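DUTPase (Staphylococcus phage 11, PDB 4GV8) hydrolyses dUTP to dUMP and pyrophosphate as a trimeric jelly-roll enzyme, and also has a moonlighting role. Local coordinates at residues B[33-38]-B[126-131]; B[41-46]-B[90-95]. All blocks are in the same frame, centred on the assembly; numbering follows the deposited sequence.

Interaction 1 (B[33-38]-B[126-131]); sequences ETVVLE and YQINEG
V35 and L37 are zipped to I128 and Y126 in a short two-stranded antiparallel ribbon of the dUTPase jelly roll, an example of backbone bonds joining segments far apart in sequence. Each of these two pairs is hydrogen-bonded in both directions: L37 N reaches Y126 O at 2.9 Å and Y126 N returns to L37 O, while V35 and I128 each donate an N-H to the other's carbonyl O. The non-hydrogen-bonded pair V36 and Q127 lies between them, with V36 CA 3.4 Å from Y126 O in a CA-H...O contact.

Apolar contacts gather on the face of V35, L37 and I128. The side chains of V35 and I128 run side by side in the same direction, and L37 CD2 meets I128 CD1 at 4.3 Å; A43, I45 and I92 of the large sheet pack against this face. On the other face V36 CG2 rests 3.6 Å from Q127 OE1.

Polar side chains gather toward the end where the strands stop. Within segment 126-131, Q127 NE2 meets a lone pair of N129 OD1 at 2.8 Å, a straight bond that probably restrains both amides. T34 OG1, beside its own backbone N (chi1 -64°), accepts the N-H of E130, N to OG1 2.9 Å, almost straight.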
ATOM      1  N   GLU B  33     -13.925 -16.180   7.751  1.00 53.09           N
ATOM      2  CA  GLU B  33     -13.658 -17.421   7.004  1.00 55.96           C
ATOM      3  C   GLU B  33     -12.349 -18.102   7.343  1.00 52.27           C
ATOM      4  O   GLU B  33     -11.363 -17.448   7.764  1.00 51.96           O
ATOM      5  CB  GLU B  33     -13.841 -17.281   5.459  1.00 60.05           C
ATOM      6  CG  GLU B  33     -12.925 -16.365   4.684  1.00 64.06           C
ATOM      7  CD  GLU B  33     -13.151 -16.429   3.160  1.00 64.25           C
ATOM      8  OE1 GLU B  33     -12.519 -17.296   2.467  1.00 66.09           O
ATOM      9  OE2 GLU B  33     -13.933 -15.584   2.637  1.00 60.23           O
ATOM     10  N   THR B  34     -12.381 -19.438   7.206  1.00 48.97           N
ATOM     11  CA  THR B  34     -11.207 -20.283   7.313  1.00 53.17           C
ATOM     12  C   THR B  34     -10.831 -20.665   5.899  1.00 52.77           C
ATOM     13  O   THR B  34     -11.636 -21.241   5.178  1.00 48.12           O
ATOM     14  CB  THR B  34     -11.464 -21.522   8.182  1.00 55.42           C
ATOM     15  OG1 THR B  34     -11.746 -21.090   9.525  1.00 53.88           O
ATOM     16  CG2 THR B  34     -10.267 -22.431   8.187  1.00 49.88           C
ATOM     17  N   VAL B  35      -9.635 -20.265   5.483  1.00 50.82           N
ATOM     18  CA  VAL B  35      -9.146 -20.548   4.145  1.00 48.90           C
ATOM     19  C   VAL B  35      -7.630 -20.816   4.154  1.00 50.28           C
ATOM     20  O   VAL B  35      -6.851 -20.140   4.858  1.00 45.22           O
ATOM     21  CB  VAL B  35      -9.560 -19.427   3.145  1.00 55.28           C
ATOM     22  CG1 VAL B  35      -9.001 -18.096   3.555  1.00 48.42           C
ATOM     23  CG2 VAL B  35      -9.147 -19.753   1.705  1.00 54.27           C
ATOM     24  N   VAL B  36      -7.245 -21.861   3.404  1.00 48.54           N
ATOM     25  CA  VAL B  36      -5.856 -22.191   3.137  1.00 47.92           C
ATOM     26  C   VAL B  36      -5.403 -21.355   1.938  1.00 43.98           C
ATOM     27  O   VAL B  36      -6.115 -21.246   0.953  1.00 43.81           O
ATOM     28  CB  VAL B  36      -5.679 -23.718   2.857  1.00 48.53           C
ATOM     29  CG1 VAL B  36      -4.246 -24.028   2.456  1.00 49.11           C
ATOM     30  CG2 VAL B  36      -6.037 -24.496   4.120  1.00 53.18           C
ATOM     31  N   LEU B  37      -4.241 -20.734   2.055  1.00 44.73           N
ATOM     32  CA  LEU B  37      -3.684 -19.896   1.002  1.00 44.83           C
ATOM     33  C   LEU B  37      -2.198 -20.265   0.781  1.00 43.68           C
ATOM     34  O   LEU B  37      -1.327 -20.004   1.625  1.00 40.83           O
ATOM     35  CB  LEU B  37      -3.869 -18.410   1.371  1.00 46.45           C
ATOM     36  CG  LEU B  37      -3.901 -17.364   0.233  1.00 51.13           C
ATOM     37  CD1 LEU B  37      -5.088 -17.648  -0.718  1.00 44.45           C
ATOM     38  CD2 LEU B  37      -3.971 -15.949   0.830  1.00 47.68           C
ATOM     39  N   GLU B  38      -1.923 -20.873  -0.369  1.00 44.78           N
ATOM     40  CA  GLU B  38      -0.600 -21.399  -0.674  1.00 43.82           C
ATOM     41  C   GLU B  38       0.214 -20.333  -1.424  1.00 44.60           C
ATOM     42  O   GLU B  38      -0.345 -19.340  -1.896  1.00 43.98           O
ATOM     43  CB  GLU B  38      -0.766 -22.691  -1.488  1.00 47.76           C
ATOM     44  CG  GLU B  38      -1.632 -23.732  -0.770  1.00 47.09           C
ATOM     45  CD  GLU B  38      -1.101 -25.169  -0.828  1.00 47.29           C
ATOM     46  OE1 GLU B  38      -0.131 -25.435  -1.573  1.00 52.37           O
ATOM     47  OE2 GLU B  38      -1.675 -26.036  -0.099  1.00 49.35           O
ATOM     48  N   TYR B 126      -0.236 -20.848   4.291  1.00 43.75           N
ATOM     49  CA  TYR B 126      -0.879 -20.291   5.509  1.00 40.97           C
ATOM     50  C   TYR B 126      -2.308 -20.803   5.638  1.00 44.65           C
ATOM     51  O   TYR B 126      -3.001 -21.026   4.626  1.00 45.10           O
ATOM     52  CB  TYR B 126      -0.932 -18.745   5.464  1.00 42.12           C
ATOM     53  CG  TYR B 126       0.434 -18.144   5.689  1.00 37.40           C
ATOM     54  CD1 TYR B 126       0.822 -17.721   6.956  1.00 40.92           C
ATOM     55  CD2 TYR B 126       1.314 -18.065   4.679  1.00 37.14           C
ATOM     56  CE1 TYR B 126       2.058 -17.194   7.191  1.00 37.95           C
ATOM     57  CE2 TYR B 126       2.586 -17.574   4.874  1.00 43.99           C
ATOM     58  CZ  TYR B 126       2.964 -17.149   6.137  1.00 42.01           C
ATOM     59  OH  TYR B 126       4.205 -16.623   6.324  1.00 40.48           O
ATOM     60  N   GLN B 127      -2.751 -21.015   6.879  1.00 47.49           N
ATOM     61  CA  GLN B 127      -4.177 -21.146   7.126  1.00 49.08           C
ATOM     62  C   GLN B 127      -4.689 -19.927   7.947  1.00 48.07           C
ATOM     63  O   GLN B 127      -4.197 -19.606   9.038  1.00 49.05           O
ATOM     64  CB  GLN B 127      -4.540 -22.456   7.807  1.00 49.17           C
ATOM     65  CG  GLN B 127      -6.066 -22.670   7.827  1.00 55.68           C
ATOM     66  CD  GLN B 127      -6.389 -24.044   8.278  1.00 65.86           C
ATOM     67  OE1 GLN B 127      -5.949 -25.001   7.657  1.00 63.74           O
ATOM     68  NE2 GLN B 127      -7.088 -24.166   9.419  1.00 67.17           N
ATOM     69  N   ILE B 128      -5.585 -19.195   7.314  1.00 46.26           N
ATOM     70  CA  ILE B 128      -6.300 -18.086   7.926  1.00 48.77           C
ATOM     71  C   ILE B 128      -7.561 -18.757   8.506  1.00 45.79           C
ATOM     72  O   ILE B 128      -8.250 -19.549   7.838  1.00 47.39           O
ATOM     73  CB  ILE B 128      -6.708 -17.036   6.852  1.00 49.32           C
ATOM     74  CG1 ILE B 128      -5.455 -16.381   6.265  1.00 51.12           C
ATOM     75  CG2 ILE B 128      -7.712 -16.007   7.384  1.00 45.35           C
ATOM     76  CD1 ILE B 128      -5.646 -15.959   4.834  1.00 49.91           C
ATOM     77  N   ASN B 129      -7.799 -18.482   9.758  1.00 46.33           N
ATOM     78  CA  ASN B 129      -8.902 -19.078  10.490  1.00 51.23           C
ATOM     79  C   ASN B 129      -9.914 -18.032  10.797  1.00 49.01           C
ATOM     80  O   ASN B 129      -9.585 -16.860  11.085  1.00 43.58           O
ATOM     81  CB  ASN B 129      -8.394 -19.740  11.762  1.00 51.37           C
ATOM     82  CG  ASN B 129      -7.481 -20.896  11.450  1.00 51.35           C
ATOM     83  OD1 ASN B 129      -7.860 -21.811  10.716  1.00 58.72           O
ATOM     84  ND2 ASN B 129      -6.256 -20.816  11.910  1.00 52.62           N
ATOM     85  N   GLU B 130     -11.156 -18.458  10.667  1.00 53.98           N
ATOM     86  CA  GLU B 130     -12.305 -17.719  11.146  1.00 55.48           C
ATOM     87  C   GLU B 130     -11.900 -17.145  12.509  1.00 50.59           C
ATOM     88  O   GLU B 130     -11.378 -17.883  13.340  1.00 47.60           O
ATOM     89  CB  GLU B 130     -13.487 -18.723  11.246  1.00 66.88           C
ATOM     90  CG  GLU B 130     -14.886 -18.125  11.358  1.00 73.77           C
ATOM     91  CD  GLU B 130     -15.168 -17.543  12.722  1.00 81.43           C
ATOM     92  OE1 GLU B 130     -14.725 -18.147  13.724  1.00 90.62           O
ATOM     93  OE2 GLU B 130     -15.830 -16.483  12.792  1.00 78.34           O
ATOM     94  N   GLY B 131     -12.039 -15.829  12.725  1.00 49.75           N
ATOM     95  CA  GLY B 131     -11.722 -15.215  14.042  1.00 47.93           C
ATOM     96  C   GLY B 131     -10.367 -14.506  14.069  1.00 52.87           C
ATOM     97  O   GLY B 131     -10.084 -13.719  14.978  1.00 46.77           O
TER

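Interaction 2 (B[41-46]-B[90-95]); sequences EKAVIK and INIKND. With MG (magnesium ion), chain H.
A43 and I45 pair with I92 and I90 at one margin of the antiparallel jelly-roll sheet, where strand 42-46 is outermost within the chain. Backbone bonds run both ways in each pair, I90 N to I45 O being 2.8 Å, and N94 N to E41 O continues the ladder.

Apolar contacts fill the face turned to L134 of strand 133-141. I45 CG1 lies against I92 CG2 at 3.8 Å, and the same methyl touches A43 CB; it is held between its own backbone N and carbonyl carbon, leaning toward strand 42-46.

The face of K42, V44, N91 and K93 is more polar. One water accepts from K42 NZ at 2.7 Å and donates to N91 OD1 and I92 O, linking K42 of one strand to N91 and I92 of the other; N91 also touches the bound nucleotide analogue. K42 NZ also bonds S68 O of the second subunit.

Charge gathers at the strand end. The extended K93 brings NZ to D95 OD1 at 3.1 Å, from above the carboxylate plane, and forms a salt bridge to D95 of the second subunit. D95 OD2 binds magnesium at 2.5 Å, together with waters and D95 of the other two subunits. Ammonium groups and a shared cation thus probably offset the carboxylate charges brought together by the trimer.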
ATOM      1  N   GLU B  41      -0.902 -17.545  -4.132  1.00 41.40           N
ATOM      2  CA  GLU B  41      -2.401 -17.512  -4.197  1.00 41.26           C
ATOM      3  C   GLU B  41      -3.020 -16.225  -3.682  1.00 39.79           C
ATOM      4  O   GLU B  41      -2.475 -15.573  -2.795  1.00 39.42           O
ATOM      5  CB  GLU B  41      -3.027 -18.721  -3.466  1.00 40.79           C
ATOM      6  CG  GLU B  41      -2.634 -20.028  -4.174  1.00 42.37           C
ATOM      7  CD  GLU B  41      -3.344 -21.253  -3.657  1.00 44.75           C
ATOM      8  OE1 GLU B  41      -3.823 -21.215  -2.516  1.00 46.13           O
ATOM      9  OE2 GLU B  41      -3.351 -22.291  -4.375  1.00 47.03           O
ATOM     10  N   LYS B  42      -4.164 -15.881  -4.269  1.00 41.09           N
ATOM     11  CA  LYS B  42      -4.912 -14.644  -3.999  1.00 44.49           C
ATOM     12  C   LYS B  42      -6.346 -15.030  -3.577  1.00 44.04           C
ATOM     13  O   LYS B  42      -6.891 -15.999  -4.039  1.00 41.97           O
ATOM     14  CB  LYS B  42      -4.958 -13.750  -5.250  1.00 42.90           C
ATOM     15  CG  LYS B  42      -3.593 -13.176  -5.642  1.00 39.41           C
ATOM     16  CD  LYS B  42      -3.594 -12.547  -7.008  1.00 38.38           C
ATOM     17  CE  LYS B  42      -4.668 -11.461  -7.117  1.00 41.33           C
ATOM     18  NZ  LYS B  42      -4.326 -10.225  -6.338  1.00 38.01           N
ATOM     19  N   ALA B  43      -6.897 -14.271  -2.646  1.00 45.83           N
ATOM     20  CA  ALA B  43      -8.271 -14.409  -2.207  1.00 43.00           C
ATOM     21  C   ALA B  43      -8.769 -13.054  -1.675  1.00 45.57           C
ATOM     22  O   ALA B  43      -7.969 -12.116  -1.353  1.00 44.63           O
ATOM     23  CB  ALA B  43      -8.356 -15.448  -1.081  1.00 42.24           C
ATOM     24  N   VAL B  44     -10.094 -12.958  -1.577  1.00 47.09           N
ATOM     25  CA  VAL B  44     -10.805 -11.892  -0.829  1.00 47.47           C
ATOM     26  C   VAL B  44     -11.428 -12.634   0.340  1.00 46.90           C
ATOM     27  O   VAL B  44     -12.274 -13.516   0.164  1.00 46.25           O
ATOM     28  CB  VAL B  44     -11.893 -11.134  -1.665  1.00 48.28           C
ATOM     29  CG1 VAL B  44     -12.607 -10.056  -0.836  1.00 41.69           C
ATOM     30  CG2 VAL B  44     -11.283 -10.562  -2.964  1.00 43.30           C
ATOM     31  N   ILE B  45     -10.925 -12.306   1.521  1.00 45.16           N
ATOM     32  CA  ILE B  45     -11.352 -12.872   2.754  1.00 48.41           C
ATOM     33  C   ILE B  45     -12.527 -12.041   3.268  1.00 50.31           C
ATOM     34  O   ILE B  45     -12.462 -10.790   3.402  1.00 46.20           O
ATOM     35  CB  ILE B  45     -10.225 -12.905   3.831  1.00 43.96           C
ATOM     36  CG1 ILE B  45      -8.941 -13.550   3.288  1.00 44.38           C
ATOM     37  CG2 ILE B  45     -10.728 -13.598   5.110  1.00 43.37           C
ATOM     38  CD1 ILE B  45      -9.071 -14.949   2.676  1.00 43.70           C
ATOM     39  N   LYS B  46     -13.616 -12.743   3.561  1.00 49.00           N
ATOM     40  CA  LYS B  46     -14.828 -12.078   4.042  1.00 52.06           C
ATOM     41  C   LYS B  46     -14.720 -11.817   5.523  1.00 48.54           C
ATOM     42  O   LYS B  46     -14.284 -12.678   6.278  1.00 49.15           O
ATOM     43  CB  LYS B  46     -16.069 -12.916   3.733  1.00 51.60           C
ATOM     44  CG  LYS B  46     -16.244 -13.153   2.245  1.00 56.11           C
ATOM     45  N   ILE B  90     -11.304  -8.437   2.568  1.00 44.17           N
ATOM     46  CA  ILE B  90      -9.859  -8.269   2.718  1.00 42.74           C
ATOM     47  C   ILE B  90      -9.092  -8.912   1.514  1.00 42.34           C
ATOM     48  O   ILE B  90      -9.077 -10.141   1.338  1.00 42.56           O
ATOM     49  CB  ILE B  90      -9.371  -8.882   4.048  1.00 39.79           C
ATOM     50  CG1 ILE B  90      -9.954  -8.117   5.272  1.00 43.60           C
ATOM     51  CG2 ILE B  90      -7.833  -8.869   4.122  1.00 41.52           C
ATOM     52  CD1 ILE B  90      -9.825  -8.821   6.635  1.00 37.82           C
ATOM     53  N   ASN B  91      -8.484  -8.038   0.716  1.00 39.59           N
ATOM     54  CA  ASN B  91      -7.803  -8.321  -0.538  1.00 40.94           C
ATOM     55  C   ASN B  91      -6.356  -8.771  -0.261  1.00 38.32           C
ATOM     56  O   ASN B  91      -5.481  -7.931  -0.033  1.00 40.82           O
ATOM     57  CB  ASN B  91      -7.831  -7.018  -1.356  1.00 45.74           C
ATOM     58  CG  ASN B  91      -7.469  -7.187  -2.831  1.00 44.17           C
ATOM     59  OD1 ASN B  91      -7.072  -8.264  -3.297  1.00 44.31           O
ATOM     60  ND2 ASN B  91      -7.605  -6.082  -3.584  1.00 45.96           N
ATOM     61  N   ILE B  92      -6.126 -10.090  -0.316  1.00 38.18           N
ATOM     62  CA  ILE B  92      -4.908 -10.782   0.190  1.00 38.59           C
ATOM     63  C   ILE B  92      -4.233 -11.620  -0.889  1.00 37.67           C
ATOM     64  O   ILE B  92      -4.887 -12.044  -1.832  1.00 42.16           O
ATOM     65  CB  ILE B  92      -5.229 -11.578   1.473  1.00 43.16           C
ATOM     66  CG1 ILE B  92      -4.031 -11.628   2.409  1.00 43.58           C
ATOM     67  CG2 ILE B  92      -5.811 -12.980   1.224  1.00 41.73           C
ATOM     68  CD1 ILE B  92      -4.462 -11.980   3.809  1.00 39.88           C
ATOM     69  N   LYS B  93      -2.898 -11.724  -0.800  1.00 37.39           N
ATOM     70  CA  LYS B  93      -2.050 -12.599  -1.579  1.00 36.31           C
ATOM     71  C   LYS B  93      -1.039 -13.244  -0.605  1.00 37.81           C
ATOM     72  O   LYS B  93      -0.515 -12.578   0.307  1.00 37.30           O
ATOM     73  CB  LYS B  93      -1.271 -11.818  -2.643  1.00 36.61           C
ATOM     74  CG  LYS B  93      -0.285 -12.697  -3.400  1.00 35.16           C
ATOM     75  CD  LYS B  93       0.305 -11.994  -4.589  1.00 36.84           C
ATOM     76  CE  LYS B  93       1.241 -12.915  -5.354  1.00 37.71           C
ATOM     77  NZ  LYS B  93       2.100 -12.263  -6.384  1.00 34.46           N
ATOM     78  N   ASN B  94      -0.756 -14.526  -0.789  1.00 40.18           N
ATOM     79  CA  ASN B  94       0.435 -15.116  -0.196  1.00 39.74           C
ATOM     80  C   ASN B  94       1.544 -14.884  -1.196  1.00 42.63           C
ATOM     81  O   ASN B  94       1.567 -15.552  -2.254  1.00 43.30           O
ATOM     82  CB  ASN B  94       0.198 -16.600   0.085  1.00 40.54           C
ATOM     83  CG  ASN B  94       1.384 -17.278   0.747  1.00 38.83           C
ATOM     84  OD1 ASN B  94       2.441 -16.685   0.821  1.00 36.91           O
ATOM     85  ND2 ASN B  94       1.228 -18.586   1.134  1.00 36.71           N
ATOM     86  N   ASP B  95       2.431 -13.915  -0.905  1.00 38.62           N
ATOM     87  CA  ASP B  95       3.529 -13.580  -1.834  1.00 39.51           C
ATOM     88  C   ASP B  95       4.845 -14.404  -1.631  1.00 40.30           C
ATOM     89  O   ASP B  95       5.911 -14.071  -2.209  1.00 37.38           O
ATOM     90  CB  ASP B  95       3.842 -12.074  -1.855  1.00 37.29           C
ATOM     91  CG  ASP B  95       4.503 -11.685  -3.133  1.00 41.68           C
ATOM     92  OD1 ASP B  95       4.219 -12.381  -4.144  1.00 42.34           O
ATOM     93  OD2 ASP B  95       5.303 -10.751  -3.171  1.00 37.77           O
TER
HETATM   94 MG    MG H 203       6.111 -11.024  -5.477  1.00 25.77          MG
HETATM   95  O   HOH W   1      -5.805 -10.680  -4.108  1.00 50.51           O
HETATM   96  O   HOH W   2       6.959 -13.103  -4.571  1.00 37.68           O
HETATM   97  O   HOH W   3       5.296 -12.728  -7.111  1.00 38.07           O
HETATM   98  O   HOH W   4       8.245 -11.301  -6.863  1.00 37.03           O

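The two contacts illustrate how one kind of backbone ladder serves different places in a jelly roll. Interaction 2 is buried, belongs to the large sheet and reaches the subunit interface; interaction 1 is only partly buried, forms a separate small ribbon, and is not touched by another chain of the assembly. Strands 35-37 and 42-46 follow each other in the chain, and their apolar faces meet where V35 CG1 packs on I45 CD1. Hydrogen bonds probably join the two as well, N94 ND2 to L37 O and K46 N to E33 OE2. Across interaction 1 the one side-chain hydrogen bond uses a neutral hydroxyl, whereas interaction 2 gathers water, lysines and a metal-bound carboxylate.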